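Local atomic coordinates of cystatin (Fasciola hepatica, PDB entry 6I1M), a protein that probably inhibits papain-like cysteine proteases, as a secreted stefin-type member of the cystatin superfamily from the liver fluke. Residues F18-I22 against V69-V73. Numbering follows the deposited sequence.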
loop_
_atom_site.group_PDB
_atom_site.type_symbol
_atom_site.label_atom_id
_atom_site.label_comp_id
_atom_site.label_asym_id
_atom_site.label_seq_id
_atom_site.Cartn_x
_atom_site.Cartn_y
_atom_site.Cartn_z
ATOM N N PHE A 18 -6.193 -2.736 3.604
ATOM C CA PHE A 18 -4.793 -2.498 3.162
ATOM C C PHE A 18 -4.016 -1.678 4.187
ATOM O O PHE A 18 -2.825 -1.920 4.299
ATOM C CB PHE A 18 -4.746 -1.819 1.791
ATOM C CG PHE A 18 -5.299 -2.679 0.680
ATOM C CD1 PHE A 18 -4.718 -3.898 0.376
ATOM C CD2 PHE A 18 -6.423 -2.284 -0.029
ATOM C CE1 PHE A 18 -5.255 -4.707 -0.623
ATOM C CE2 PHE A 18 -6.940 -3.071 -1.045
ATOM C CZ PHE A 18 -6.348 -4.273 -1.358
ATOM N N GLN A 19 -4.644 -0.760 4.928
ATOM C CA GLN A 19 -3.875 0.118 5.849
ATOM C C GLN A 19 -3.164 -0.744 6.890
ATOM O O GLN A 19 -1.973 -0.536 7.095
ATOM C CB GLN A 19 -4.711 1.244 6.455
ATOM C CG GLN A 19 -3.886 2.215 7.296
ATOM C CD GLN A 19 -3.622 1.838 8.735
ATOM O OE1 GLN A 19 -3.861 0.723 9.207
ATOM N NE2 GLN A 19 -3.121 2.814 9.470
ATOM N N PRO A 20 -3.796 -1.718 7.590
ATOM C CA PRO A 20 -3.063 -2.549 8.555
ATOM C C PRO A 20 -2.010 -3.480 7.936
ATOM O O PRO A 20 -1.021 -3.737 8.591
ATOM C CB PRO A 20 -4.134 -3.448 9.185
ATOM C CG PRO A 20 -5.411 -2.660 8.980
ATOM C CD PRO A 20 -5.244 -2.007 7.630
ATOM N N MET A 21 -2.233 -3.955 6.707
ATOM C CA MET A 21 -1.237 -4.789 5.983
ATOM C C MET A 21 0.008 -3.939 5.725
ATOM O O MET A 21 1.122 -4.429 5.912
ATOM C CB MET A 21 -1.754 -5.274 4.631
ATOM C CG MET A 21 -2.848 -6.297 4.683
ATOM S SD MET A 21 -3.198 -6.840 2.983
ATOM C CE MET A 21 -4.874 -7.437 3.169
ATOM N N ILE A 22 -0.178 -2.707 5.277
ATOM C CA ILE A 22 0.954 -1.807 4.906
ATOM C C ILE A 22 1.708 -1.385 6.168
ATOM O O ILE A 22 2.958 -1.365 6.124
ATOM C CB ILE A 22 0.484 -0.636 4.034
ATOM C CG1 ILE A 22 -0.095 -1.177 2.724
ATOM C CG2 ILE A 22 1.615 0.345 3.801
ATOM C CD1 ILE A 22 -0.709 -0.129 1.828
ATOM N N VAL A 69 4.032 1.669 -1.794
ATOM C CA VAL A 69 3.931 0.224 -1.443
ATOM C C VAL A 69 2.928 -0.405 -2.400
ATOM O O VAL A 69 1.780 0.045 -2.425
ATOM C CB VAL A 69 3.476 0.009 0.012
ATOM C CG1 VAL A 69 3.632 -1.452 0.442
ATOM C CG2 VAL A 69 4.204 0.928 0.984
ATOM N N VAL A 70 3.347 -1.439 -3.114
ATOM C CA VAL A 70 2.467 -2.244 -3.997
ATOM C C VAL A 70 1.951 -3.470 -3.241
ATOM O O VAL A 70 2.752 -4.192 -2.653
ATOM C CB VAL A 70 3.196 -2.628 -5.290
ATOM C CG1 VAL A 70 2.248 -3.321 -6.251
ATOM C CG2 VAL A 70 3.841 -1.413 -5.939
ATOM N N VAL A 71 0.632 -3.666 -3.239
ATOM C CA VAL A 71 -0.025 -4.905 -2.724
ATOM C C VAL A 71 -0.671 -5.633 -3.907
ATOM O O VAL A 71 -1.500 -5.004 -4.585
ATOM C CB VAL A 71 -1.082 -4.589 -1.657
ATOM C CG1 VAL A 71 -1.715 -5.863 -1.119
ATOM C CG2 VAL A 71 -0.515 -3.739 -0.529
ATOM N N PHE A 72 -0.342 -6.914 -4.071
ATOM C CA PHE A 72 -0.943 -7.865 -5.024
ATOM C C PHE A 72 -2.080 -8.632 -4.336
ATOM O O PHE A 72 -1.879 -9.325 -3.307
ATOM C CB PHE A 72 0.111 -8.821 -5.570
ATOM C CG PHE A 72 -0.476 -9.848 -6.503
ATOM C CD1 PHE A 72 -1.103 -9.454 -7.681
ATOM C CD2 PHE A 72 -0.486 -11.194 -6.165
ATOM C CE1 PHE A 72 -1.630 -10.404 -8.541
ATOM C CE2 PHE A 72 -1.077 -12.126 -7.007
ATOM C CZ PHE A 72 -1.652 -11.726 -8.187
ATOM N N VAL A 73 -3.268 -8.525 -4.919
ATOM C CA VAL A 73 -4.463 -9.329 -4.540
ATOM C C VAL A 73 -4.713 -10.315 -5.676
ATOM O O VAL A 73 -5.138 -9.929 -6.758
ATOM C CB VAL A 73 -5.689 -8.436 -4.286
ATOM C CG1 VAL A 73 -6.922 -9.245 -3.953
ATOM C CG2 VAL A 73 -5.407 -7.413 -3.207
#
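The aromatic ring of F18 meets V73 at its rim: CG2 of V73 lies in the ring plane, 3.7 Å from F18 CE1 and nearly as close to CZ. V71 reaches the same ring obliquely, its CG1 standing 3.8 Å from F18 CE1 and also touching CD1, while the rings of Y53 and F55 meet F18 at inclined angles. Phenylalanine suits this place because a long, flat apolar group can span the distance from a helix to two successive inward-facing residues of a strand. With CG anti to its own carbonyl carbon (chi1 -65°), the side chain carries the ring out from the helix to the two valines.

One helical turn on, I22 fills the interval between V69 and V71. Isoleucine fits here because its branched apolar side chain offers two separate carbons, one to each valine. Its CG2 meets CG2 of V69 at 3.9 Å as the side chains pass in opposing senses, and CG1 rests more loosely against V71 CG2. V71 is thus shared, giving one methyl to the ring and the other to the isoleucine, a division that suits a beta-branched residue in a strand. M21, long and unbranched, can reach the strand from the partly exposed border, its SD 4.5 Å from V71 CG1.

Strand alternation turns V69, V71 and V73 toward the helix and V70 and F72 away. The helix 12-28 crosses the concave face of the antiparallel sheet, the wrapped arrangement of the cystatin fold, its local axis at 119° to the strand direction and 10.3 Å away. Strand 66-74 is an inner one, paired with 50-59 and 83-90; I22 also packs on F55, L38 and L40, and M21 on V84, so the helix spans all four strands.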